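Long-range contacts in endo-1,3-beta-glucanase, family GH16 (Zobellia galactanivorans, PDB 4BPZ), which probably hydrolyses internal beta-1,3 linkages in beta-glucans such as algal laminarin, this chain being the calcium-binding GH16 domain of a longer protein: residues Thr156-His161 with Thr205-Leu210; Ile143-Gln148 with Tyr189-Asn194; Thr177-Ala182 with Val200-Thr205; Leu224-Ala229 with Phe247-Val252. The protein carries 1 engineered substitution. All coordinates share one frame; numbering follows the deposited sequence.

How the contacts relate
Contacts 2 and 4 lie in the core and contact 1 is partly buried; contact 3 has a buried centre with exposed P178 and T205 at its margin. All four bring strands or loops of the GH16 beta-sandwich together by apolar side chains, without a hydrogen bond across. Contacts 1 and 2 share the sugar-facing layer, where 143-148 pairs with 156-161 through backbone bonds, and both reach the same glucose. Contact 3 shares T205 with contact 1 and meets contact 2 where I179 touches Y189. Contact 4 touches contact 2 through I145 and L224 and carries the calcium site. Aromatic faces serve contacts 1 and 2; methyl packing dominates the rest.

Contact 1 (Thr156-His161 with Thr205-Leu210); sequences TIAHFH and TLVYEL. With GLC (alpha-D-glucopyranose), chain C.
F160 swings its CG anti to its own carbonyl carbon (chi1 -62°), while L210 sends CG the other way, anti to the backbone N, and the two side chains slide past each other in opposite senses. The leucine lies over one face of the phenyl ring, its CB almost on the ring axis at 4.0 Å from the centroid of F160, a CH-pi contact only 11° from the normal. Farther along the same leucine, CD2 settles 3.7 Å from CG of F160. Y208 approaches obliquely, with its CD2 3.8 Å from CE1 of F160.

At the other end the strands come close, and the small A158 suits the place: its CB meets CG1 of V207 at 3.4 Å, tighter than a usual carbon contact. V207 and Y208 can both turn to strand 156-161, although adjacent in sequence, because they form a classic beta bulge opposite V200. The two strand segments run nearly parallel, 12° apart, yet belong to different layers: 156-161 is hydrogen-bonded to strand 170-178, and 205-210 to strand 197-202.

Side chains alternate along 156-161. F160 points into the sandwich, and the next residue, H161, faces the bound glycan, where glucose O2 sits 3.3 Å above the imidazole plane. Hydrocarbon and ring surfaces suit the inner side, and a polar ring suits the sugar side. Without any hydrogen bond between the segments, the match depends on dispersion and shape, while backbone bonding is left to each strand's own neighbours.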
# COMPACT_ATOMS: atom_id res chain seq x y z
N THR A 156 10.15 -1.73 -10.28
CA THR A 156 8.98 -1.82 -9.41
C THR A 156 8.54 -3.28 -9.33
O THR A 156 8.79 -4.08 -10.24
CB THR A 156 7.79 -0.92 -9.90
OG1 THR A 156 7.22 -1.43 -11.08
CG2 THR A 156 8.21 0.52 -10.09
N ILE A 157 7.78 -3.52 -8.28
CA ILE A 157 7.28 -4.84 -7.98
C ILE A 157 5.79 -4.88 -7.96
O ILE A 157 5.12 -3.90 -7.50
CB ILE A 157 7.72 -5.14 -6.53
CG1 ILE A 157 9.28 -5.27 -6.44
CG2 ILE A 157 6.99 -6.34 -5.94
CD1 ILE A 157 9.79 -5.08 -5.00
N ALA A 158 5.19 -5.96 -8.45
CA ALA A 158 3.71 -6.25 -8.30
C ALA A 158 3.76 -7.66 -7.77
O ALA A 158 4.40 -8.50 -8.25
CB ALA A 158 3.01 -6.28 -9.68
N HIS A 159 3.00 -7.97 -6.75
CA HIS A 159 3.03 -9.28 -6.12
C HIS A 159 1.84 -9.70 -5.26
O HIS A 159 1.40 -8.94 -4.45
CB HIS A 159 4.02 -9.20 -5.07
CG HIS A 159 4.92 -10.30 -5.09
ND1 HIS A 159 4.84 -11.41 -4.34
CD2 HIS A 159 6.04 -10.43 -5.88
CE1 HIS A 159 5.93 -12.20 -4.66
NE2 HIS A 159 6.64 -11.60 -5.54
N PHE A 160 1.36 -10.88 -5.43
CA PHE A 160 0.18 -11.40 -4.79
C PHE A 160 0.56 -12.31 -3.65
O PHE A 160 1.50 -13.11 -3.81
CB PHE A 160 -0.67 -12.18 -5.86
CG PHE A 160 -1.14 -11.34 -6.98
CD1 PHE A 160 -0.37 -11.04 -8.10
CD2 PHE A 160 -2.45 -10.75 -6.91
CE1 PHE A 160 -0.85 -10.21 -9.11
CE2 PHE A 160 -2.91 -9.96 -7.92
CZ PHE A 160 -2.13 -9.67 -9.03
N HIS A 161 -0.18 -12.23 -2.58
CA HIS A 161 0.06 -13.09 -1.39
C HIS A 161 -1.27 -13.63 -0.94
O HIS A 161 -2.20 -12.81 -0.67
CB HIS A 161 0.69 -12.32 -0.24
CG HIS A 161 1.98 -11.63 -0.55
ND1 HIS A 161 2.13 -10.44 -1.23
CD2 HIS A 161 3.25 -12.10 -0.37
CE1 HIS A 161 3.45 -10.17 -1.35
NE2 HIS A 161 4.10 -11.15 -0.82
N THR A 205 2.35 -0.91 -19.15
CA THR A 205 3.11 -2.18 -19.13
C THR A 205 2.51 -3.07 -18.11
O THR A 205 2.40 -2.66 -16.95
CB THR A 205 4.57 -1.85 -18.81
OG1 THR A 205 5.07 -0.94 -19.81
CG2 THR A 205 5.42 -3.15 -18.84
N LEU A 206 2.18 -4.29 -18.50
CA LEU A 206 1.72 -5.28 -17.53
C LEU A 206 2.89 -5.73 -16.69
O LEU A 206 3.90 -6.19 -17.20
CB LEU A 206 1.08 -6.43 -18.28
CG LEU A 206 0.52 -7.52 -17.32
CD1 LEU A 206 -0.79 -7.08 -16.69
CD2 LEU A 206 0.31 -8.85 -18.10
N VAL A 207 2.74 -5.62 -15.36
CA VAL A 207 3.75 -6.14 -14.46
C VAL A 207 3.46 -7.59 -14.15
O VAL A 207 4.37 -8.45 -14.18
CB VAL A 207 3.84 -5.28 -13.17
CG1 VAL A 207 5.00 -5.75 -12.36
CG2 VAL A 207 4.00 -3.81 -13.52
N TYR A 208 2.21 -7.90 -13.86
CA TYR A 208 1.84 -9.30 -13.62
C TYR A 208 0.32 -9.43 -13.80
O TYR A 208 -0.43 -8.51 -13.45
CB TYR A 208 2.24 -9.77 -12.20
CG TYR A 208 2.37 -11.27 -12.08
CD1 TYR A 208 3.53 -11.92 -12.49
CD2 TYR A 208 1.32 -12.06 -11.60
CE1 TYR A 208 3.64 -13.30 -12.43
CE2 TYR A 208 1.40 -13.45 -11.50
CZ TYR A 208 2.61 -14.08 -11.90
OH TYR A 208 2.76 -15.41 -11.79
N GLU A 209 -0.11 -10.57 -14.28
CA GLU A 209 -1.50 -10.98 -14.27
C GLU A 209 -1.66 -12.33 -13.67
O GLU A 209 -1.02 -13.29 -14.12
CB GLU A 209 -2.04 -10.97 -15.73
CG GLU A 209 -3.41 -11.61 -15.88
CD GLU A 209 -3.95 -11.49 -17.25
OE1 GLU A 209 -3.41 -10.76 -18.10
OE2 GLU A 209 -5.00 -12.13 -17.54
N LEU A 210 -2.56 -12.42 -12.72
CA LEU A 210 -2.90 -13.65 -12.02
C LEU A 210 -4.31 -14.03 -12.31
O LEU A 210 -5.22 -13.21 -12.12
CB LEU A 210 -2.71 -13.45 -10.51
CG LEU A 210 -3.09 -14.69 -9.66
CD1 LEU A 210 -2.24 -15.95 -10.01
CD2 LEU A 210 -2.94 -14.33 -8.20
C1 GLC C . 3.25 -7.14 0.69
C2 GLC C . 3.74 -7.93 1.95
C3 GLC C . 3.35 -7.09 3.18
C4 GLC C . 3.90 -5.74 3.08
C5 GLC C . 3.18 -5.12 1.90
C6 GLC C . 3.59 -3.69 1.61
O1 GLC C . 1.86 -7.26 0.47
O2 GLC C . 3.12 -9.19 1.91
O3 GLC C . 3.87 -7.77 4.40
O4 GLC C . 3.64 -5.01 4.29
O5 GLC C . 3.55 -5.88 0.72
O6 GLC C . 4.98 -3.57 1.34

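Contact 2 (Ile143-Gln148 with Tyr189-Asn194); sequences IDILEQ and YSLEWN. With GLC (alpha-D-glucopyranose), chain C.
L146 presses against one face of the Y189 ring, the tight end of the contact. Its CG, set anti to the backbone N (chi1 174°), lies 4.0 Å from the ring centroid of Y189, displaced toward the rim, and its CD2 comes within 3.4 Å of CE1 of Y189. I145 fills the middle: CG2 rests 3.8 Å from the backbone N of S190, and CD1 stands 3.8 Å from CB of L191, the two side chains crossing at about a right angle. A branched residue suits this spot because its two arms reach successive residues of the opposing strand.

The packing slackens toward I143, which meets L191 through methyls alone, CD1 to CD2 at 3.9 Å and the CG2 branch against CD1. D144 and E147 instead face the sugar cleft, where glucose O1 donates to OD2 of D144 (in one of two conformers) and O6 to OE1 of E147, each at 2.8 Å. I145 and L146 both face I114 in a classic beta bulge, which brings two successive residues into the core. Residues S142 to E147 correspond to the ExDxxE signature of GH16 enzymes, its first glutamate replaced by the engineered S142, backed here by the sandwich's other layer.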
# COMPACT_ATOMS: atom_id res chain seq x y z
N ILE A 143 -3.10 -7.92 -2.64
CA ILE A 143 -2.57 -7.54 -3.92
C ILE A 143 -1.60 -6.39 -3.78
O ILE A 143 -1.95 -5.33 -3.22
CB ILE A 143 -3.66 -7.09 -4.83
CG1 ILE A 143 -4.77 -8.15 -4.94
CG2 ILE A 143 -3.16 -6.70 -6.26
CD1 ILE A 143 -6.01 -7.72 -5.66
N ASP A 144 -0.37 -6.56 -4.27
CA ASP A 144 0.55 -5.41 -4.33
C ASP A 144 0.24 -4.79 -5.66
O ASP A 144 0.19 -5.51 -6.69
CB ASP A 144 2.05 -5.88 -4.03
CG ASP A 144 2.10 -6.41 -2.56
OD1 ASP A 144 2.27 -5.35 -1.62
OD2 ASP A 144 2.54 -7.44 -2.26
N ILE A 145 -0.08 -3.51 -5.69
CA ILE A 145 -0.13 -2.72 -6.93
C ILE A 145 1.24 -2.11 -7.20
O ILE A 145 1.67 -2.05 -8.35
CB ILE A 145 -1.23 -1.68 -6.82
CG1 ILE A 145 -2.57 -2.36 -6.50
CG2 ILE A 145 -1.26 -0.86 -8.10
CD1 ILE A 145 -3.71 -1.38 -6.31
N LEU A 146 1.94 -1.68 -6.17
CA LEU A 146 3.30 -1.16 -6.32
C LEU A 146 4.03 -1.41 -5.05
O LEU A 146 3.53 -1.13 -3.94
CB LEU A 146 3.19 0.38 -6.53
CG LEU A 146 4.49 1.22 -6.58
CD1 LEU A 146 5.02 1.61 -5.25
CD2 LEU A 146 5.53 0.57 -7.57
N GLU A 147 5.26 -1.99 -5.12
CA GLU A 147 6.26 -1.83 -4.10
C GLU A 147 7.57 -1.45 -4.76
O GLU A 147 7.82 -1.81 -5.92
CB GLU A 147 6.49 -3.11 -3.32
CG GLU A 147 5.28 -3.67 -2.61
CD GLU A 147 5.60 -4.98 -1.88
OE1 GLU A 147 6.20 -4.99 -0.80
OE2 GLU A 147 5.32 -6.11 -2.46
N GLN A 148 8.43 -0.72 -4.03
CA GLN A 148 9.83 -0.66 -4.41
C GLN A 148 10.65 -1.05 -3.24
O GLN A 148 10.32 -0.68 -2.09
CB GLN A 148 10.26 0.73 -4.90
CG GLN A 148 9.90 1.13 -6.29
CD GLN A 148 10.82 2.19 -6.79
OE1 GLN A 148 11.00 3.28 -6.18
NE2 GLN A 148 11.32 1.97 -7.96
N TYR A 189 0.18 3.76 -11.34
CA TYR A 189 0.24 2.39 -10.87
C TYR A 189 -1.19 1.91 -10.80
O TYR A 189 -2.04 2.59 -10.19
CB TYR A 189 0.85 2.40 -9.49
CG TYR A 189 2.28 3.01 -9.50
CD1 TYR A 189 3.39 2.23 -9.86
CD2 TYR A 189 2.45 4.37 -9.27
CE1 TYR A 189 4.65 2.80 -9.92
CE2 TYR A 189 3.75 4.93 -9.40
CZ TYR A 189 4.82 4.16 -9.71
OH TYR A 189 6.10 4.64 -9.81
N SER A 190 -1.54 0.82 -11.48
CA SER A 190 -2.96 0.43 -11.52
C SER A 190 -3.15 -1.06 -11.38
O SER A 190 -2.29 -1.89 -11.66
CB SER A 190 -3.63 0.98 -12.78
OG SER A 190 -3.16 0.38 -13.93
N LEU A 191 -4.40 -1.37 -11.00
CA LEU A 191 -4.91 -2.72 -10.89
C LEU A 191 -6.18 -2.83 -11.66
O LEU A 191 -7.05 -1.94 -11.48
CB LEU A 191 -5.17 -3.04 -9.39
CG LEU A 191 -6.00 -4.29 -9.08
CD1 LEU A 191 -5.27 -5.58 -9.50
CD2 LEU A 191 -6.38 -4.31 -7.61
N GLU A 192 -6.38 -3.87 -12.45
CA GLU A 192 -7.71 -4.20 -13.00
C GLU A 192 -8.04 -5.59 -12.44
O GLU A 192 -7.35 -6.57 -12.71
CB GLU A 192 -7.62 -4.26 -14.52
CG GLU A 192 -7.36 -2.92 -15.11
CD GLU A 192 -6.99 -2.89 -16.54
OE1 GLU A 192 -7.22 -3.91 -17.25
OE2 GLU A 192 -6.46 -1.85 -16.99
N TRP A 193 -9.13 -5.65 -11.71
CA TRP A 193 -9.51 -6.81 -10.96
C TRP A 193 -10.94 -7.19 -11.29
O TRP A 193 -11.86 -6.38 -11.12
CB TRP A 193 -9.39 -6.46 -9.48
CG TRP A 193 -9.88 -7.45 -8.47
CD1 TRP A 193 -10.03 -8.85 -8.57
CD2 TRP A 193 -10.26 -7.12 -7.13
NE1 TRP A 193 -10.50 -9.34 -7.42
CE2 TRP A 193 -10.66 -8.34 -6.50
CE3 TRP A 193 -10.33 -5.90 -6.38
CZ2 TRP A 193 -11.14 -8.34 -5.20
CZ3 TRP A 193 -10.79 -5.94 -5.09
CH2 TRP A 193 -11.22 -7.16 -4.50
N ASN A 194 -11.15 -8.43 -11.74
CA ASN A 194 -12.53 -8.94 -11.93
C ASN A 194 -12.55 -10.39 -11.61
O ASN A 194 -11.57 -10.95 -11.05
CB ASN A 194 -13.07 -8.55 -13.31
CG ASN A 194 -12.24 -9.14 -14.43
OD1 ASN A 194 -11.56 -10.17 -14.26
ND2 ASN A 194 -12.33 -8.52 -15.64
C1 GLC C . 3.25 -7.14 0.69
C2 GLC C . 3.74 -7.93 1.95
C3 GLC C . 3.35 -7.09 3.18
C4 GLC C . 3.90 -5.74 3.08
C5 GLC C . 3.18 -5.12 1.90
C6 GLC C . 3.59 -3.69 1.61
O1 GLC C . 1.86 -7.26 0.47
O2 GLC C . 3.12 -9.19 1.91
O3 GLC C . 3.87 -7.77 4.40
O4 GLC C . 3.64 -5.01 4.29
O5 GLC C . 3.55 -5.88 0.72
O6 GLC C . 4.98 -3.57 1.34

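Contact 3 (Thr177-Ala182 with Val200-Thr205); sequences TPITNA and VFLDDT
L202 reaches across to T177 and I179 from the strand just before a hairpin turn, its CG anti to the backbone N (chi1 170°). Its CB already lies 4.0 Å from CG2 of T177. CG then divides the chain into two methyls with different neighbours. CD1 meets the tip of I179, 4.0 Å from that residue's CD1. CD2 is more closely surrounded: it lies 3.5 Å from CG2 of T177, rather tight for two carbons, 3.7 Å from the carbonyl O of P178, and 4.0 Å from CB of I179. Leucine suits this place because its forked end spreads over T177, I179 and the carbonyl of P178, crossing T177 obliquely and I179 at about a right angle.

Nearer the surface T205 adds its methyl, CG2, at 3.7 Å from OG1 of T177. T205 is brought beside L202 by a type II' turn, closed by two backbone bonds between these residues; D203 OD1 accepts a hydrogen bond from V188 N. Threonine suits the margin at T205, its methyl against T177; buried T177 gives its own methyl to L202. The join between hairpin and loop is thus made by methyl packing, while hydrogen bonding holds the turn itself.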
# COMPACT_ATOMS: atom_id res chain seq x y z
N THR A 177 9.19 -4.78 -13.05
CA THR A 177 9.35 -4.10 -14.30
C THR A 177 10.27 -2.95 -14.16
O THR A 177 10.36 -2.33 -13.12
CB THR A 177 7.97 -3.66 -14.88
OG1 THR A 177 8.04 -3.61 -16.29
CG2 THR A 177 7.41 -2.38 -14.24
N PRO A 178 11.03 -2.59 -15.20
CA PRO A 178 11.93 -1.43 -15.09
C PRO A 178 11.15 -0.15 -15.02
O PRO A 178 10.07 0.04 -15.63
CB PRO A 178 12.79 -1.49 -16.38
CG PRO A 178 12.53 -2.73 -17.02
CD PRO A 178 11.34 -3.40 -16.40
N ILE A 179 11.68 0.82 -14.32
CA ILE A 179 11.10 2.15 -14.25
C ILE A 179 12.19 3.19 -14.33
O ILE A 179 13.29 2.97 -13.78
CB ILE A 179 10.26 2.35 -12.93
CG1 ILE A 179 9.44 3.67 -12.94
CG2 ILE A 179 11.05 2.23 -11.68
CD1 ILE A 179 8.35 3.79 -11.89
N THR A 180 11.90 4.30 -14.99
CA THR A 180 12.80 5.45 -15.11
C THR A 180 12.27 6.65 -14.35
O THR A 180 11.09 6.97 -14.45
CB THR A 180 12.92 5.87 -16.62
OG1 THR A 180 13.56 4.78 -17.25
CG2 THR A 180 13.69 7.21 -16.80
N ASN A 181 13.14 7.26 -13.57
CA ASN A 181 12.80 8.46 -12.84
C ASN A 181 11.54 8.30 -12.01
O ASN A 181 10.66 9.14 -12.04
CB ASN A 181 12.66 9.65 -13.85
CG ASN A 181 12.75 11.01 -13.16
OD1 ASN A 181 13.10 11.12 -11.96
ND2 ASN A 181 12.40 12.05 -13.88
N ALA A 182 11.51 7.24 -11.18
CA ALA A 182 10.33 7.01 -10.36
C ALA A 182 10.07 8.11 -9.39
O ALA A 182 8.92 8.29 -8.96
CB ALA A 182 10.50 5.67 -9.65
N VAL A 200 -1.88 -6.09 -12.89
CA VAL A 200 -1.20 -4.91 -12.32
C VAL A 200 -0.35 -4.32 -13.39
O VAL A 200 0.43 -5.00 -14.07
CB VAL A 200 -0.37 -5.28 -11.09
CG1 VAL A 200 0.41 -4.09 -10.59
CG2 VAL A 200 -1.28 -5.88 -10.04
N PHE A 201 -0.49 -2.99 -13.57
CA PHE A 201 0.23 -2.26 -14.60
C PHE A 201 1.06 -1.15 -13.99
O PHE A 201 0.73 -0.54 -12.97
CB PHE A 201 -0.81 -1.56 -15.52
CG PHE A 201 -1.61 -2.52 -16.35
CD1 PHE A 201 -1.22 -2.87 -17.64
CD2 PHE A 201 -2.85 -2.95 -15.87
CE1 PHE A 201 -2.04 -3.74 -18.40
CE2 PHE A 201 -3.65 -3.80 -16.63
CZ PHE A 201 -3.20 -4.22 -17.82
N LEU A 202 2.14 -0.81 -14.72
CA LEU A 202 2.90 0.43 -14.55
C LEU A 202 2.68 1.18 -15.84
O LEU A 202 3.11 0.70 -16.91
CB LEU A 202 4.38 0.15 -14.39
CG LEU A 202 5.25 1.44 -14.46
CD1 LEU A 202 4.88 2.40 -13.38
CD2 LEU A 202 6.74 1.05 -14.34
N ASP A 203 1.93 2.28 -15.80
CA ASP A 203 1.50 2.97 -17.00
C ASP A 203 0.79 1.89 -17.89
O ASP A 203 -0.18 1.30 -17.44
CB ASP A 203 2.68 3.74 -17.63
CG ASP A 203 3.17 4.83 -16.68
OD1 ASP A 203 2.35 5.49 -16.02
OD2 ASP A 203 4.35 5.10 -16.74
N ASP A 204 1.28 1.62 -19.09
CA ASP A 204 0.64 0.62 -19.93
C ASP A 204 1.37 -0.70 -19.99
O ASP A 204 0.97 -1.52 -20.81
CB ASP A 204 0.48 1.22 -21.33
CG ASP A 204 -0.43 2.42 -21.32
OD1 ASP A 204 -1.47 2.49 -20.60
OD2 ASP A 204 -0.10 3.38 -22.03
N THR A 205 2.35 -0.91 -19.15
CA THR A 205 3.11 -2.18 -19.13
C THR A 205 2.51 -3.07 -18.11
O THR A 205 2.40 -2.66 -16.95
CB THR A 205 4.57 -1.85 -18.81
OG1 THR A 205 5.07 -0.94 -19.81
CG2 THR A 205 5.42 -3.15 -18.84

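Contact 4 (Leu224-Ala229 with Phe247-Val252); sequences LLLNIA and FEIDYV. With CA (calcium ion), chain E.
Calcium is gripped by D250, at the corner of the chain just after I249 and two residues before V252, both of which touch L226. Its carbonyl O and its OD1 each bind the ion at 2.4 Å, joined by a water and by E18 O, G62 O and E20 OE2. Setting CG anti to the backbone N (chi1 -175°) leaves it beside the carbonyl carbon, which fits chelation by backbone O and OD1 together; OD2 makes a salt bridge with R101. Aspartate, short and anionic, fits this corner.

On the inner side the contact is apolar. L224 and V252 meet tip to tip, CD2 to CG1 at 3.6 Å. L226 crosses I249 obliquely, its CD1 4.0 Å from CD1 of I249. I228 slides past F247, with CD1 3.6 Å from CB of F247, and the carbonyl O of N227 lies 3.6 Å from ring atom CD2 of F247. The amide of N227 turns away, OD1 accepting from W115 NE1 on the glycan side. The segments 224-229 and 247-249 run nearly antiparallel, 158° apart. Leucine, isoleucine, valine and phenylalanine side chains meeting between two layers form part of the hydrophobic core of the GH16 beta-sandwich, with calcium bound away from the sugar.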
# COMPACT_ATOMS: atom_id res chain seq x y z
N LEU A 224 -7.70 -0.55 0.34
CA LEU A 224 -6.41 -0.06 -0.14
C LEU A 224 -5.55 0.42 1.03
O LEU A 224 -6.05 1.00 2.02
CB LEU A 224 -6.64 1.15 -1.07
CG LEU A 224 -5.45 1.66 -1.87
CD1 LEU A 224 -5.08 0.64 -2.96
CD2 LEU A 224 -5.83 3.00 -2.54
N LEU A 225 -4.23 0.19 0.93
CA LEU A 225 -3.25 0.68 1.82
C LEU A 225 -2.20 1.51 1.10
O LEU A 225 -1.81 1.15 -0.03
CB LEU A 225 -2.53 -0.46 2.58
CG LEU A 225 -3.42 -1.38 3.47
CD1 LEU A 225 -3.93 -2.58 2.71
CD2 LEU A 225 -2.69 -1.80 4.72
N LEU A 226 -1.70 2.56 1.76
CA LEU A 226 -0.63 3.41 1.24
C LEU A 226 0.34 3.64 2.37
O LEU A 226 -0.09 4.05 3.47
CB LEU A 226 -1.19 4.80 0.85
CG LEU A 226 -2.25 4.75 -0.22
CD1 LEU A 226 -2.91 6.16 -0.29
CD2 LEU A 226 -1.73 4.31 -1.56
N ASN A 227 1.63 3.41 2.16
CA ASN A 227 2.57 3.54 3.29
C ASN A 227 4.00 3.72 2.77
O ASN A 227 4.29 3.39 1.61
CB ASN A 227 2.50 2.34 4.24
CG ASN A 227 2.97 1.07 3.61
OD1 ASN A 227 2.25 0.49 2.80
ND2 ASN A 227 4.21 0.68 3.86
N ILE A 228 4.89 4.16 3.65
CA ILE A 228 6.36 3.96 3.46
C ILE A 228 6.87 3.21 4.65
O ILE A 228 6.87 3.77 5.75
CB ILE A 228 7.17 5.27 3.29
CG1 ILE A 228 6.61 6.26 2.27
CG2 ILE A 228 8.62 4.86 2.95
CD1 ILE A 228 7.34 7.60 2.35
N ALA A 229 7.34 1.98 4.48
CA ALA A 229 8.08 1.30 5.55
C ALA A 229 9.54 1.72 5.45
O ALA A 229 10.02 2.08 4.38
CB ALA A 229 7.90 -0.20 5.40
N PHE A 247 6.73 10.13 -0.36
CA PHE A 247 5.92 9.41 -1.37
C PHE A 247 4.75 10.33 -1.70
O PHE A 247 3.99 10.67 -0.79
CB PHE A 247 5.45 8.14 -0.67
CG PHE A 247 4.63 7.15 -1.46
CD1 PHE A 247 4.46 7.20 -2.83
CD2 PHE A 247 4.01 6.11 -0.75
CE1 PHE A 247 3.67 6.25 -3.47
CE2 PHE A 247 3.25 5.17 -1.39
CZ PHE A 247 3.12 5.23 -2.74
N GLU A 248 4.70 10.84 -2.90
CA GLU A 248 3.77 11.88 -3.28
C GLU A 248 2.72 11.29 -4.22
O GLU A 248 3.04 10.75 -5.28
CB GLU A 248 4.51 13.01 -3.98
CG GLU A 248 3.58 14.16 -4.25
CD GLU A 248 4.22 15.36 -4.91
OE1 GLU A 248 5.31 15.22 -5.47
OE2 GLU A 248 3.62 16.44 -4.88
N ILE A 249 1.46 11.43 -3.83
CA ILE A 249 0.34 10.81 -4.56
C ILE A 249 -0.59 11.91 -5.06
O ILE A 249 -1.19 12.67 -4.29
CB ILE A 249 -0.39 9.80 -3.61
CG1 ILE A 249 0.58 8.67 -3.32
CG2 ILE A 249 -1.65 9.33 -4.29
CD1 ILE A 249 0.14 7.86 -2.20
N ASP A 250 -0.71 12.03 -6.37
CA ASP A 250 -1.60 13.03 -6.99
C ASP A 250 -3.06 12.67 -6.82
O ASP A 250 -3.91 13.52 -6.54
CB ASP A 250 -1.19 13.15 -8.47
CG ASP A 250 -1.95 14.24 -9.19
OD1 ASP A 250 -2.43 15.21 -8.56
OD2 ASP A 250 -2.05 14.11 -10.43
N TYR A 251 -3.41 11.39 -6.99
CA TYR A 251 -4.78 11.00 -6.83
C TYR A 251 -4.84 9.45 -6.63
O TYR A 251 -3.93 8.74 -7.03
CB TYR A 251 -5.67 11.34 -8.07
CG TYR A 251 -5.24 10.84 -9.40
CD1 TYR A 251 -5.35 9.50 -9.76
CD2 TYR A 251 -4.72 11.74 -10.36
CE1 TYR A 251 -5.04 9.05 -11.03
CE2 TYR A 251 -4.38 11.30 -11.62
CZ TYR A 251 -4.55 9.98 -11.99
OH TYR A 251 -4.16 9.58 -13.22
N VAL A 252 -5.97 9.07 -6.06
CA VAL A 252 -6.42 7.63 -6.04
C VAL A 252 -7.78 7.64 -6.69
O VAL A 252 -8.64 8.43 -6.25
CB VAL A 252 -6.52 7.13 -4.58
CG1 VAL A 252 -7.13 5.73 -4.53
CG2 VAL A 252 -5.16 7.15 -3.92
CA CA E . -4.25 15.83 -7.17
O HOH W 1 -5.68 15.23 -8.99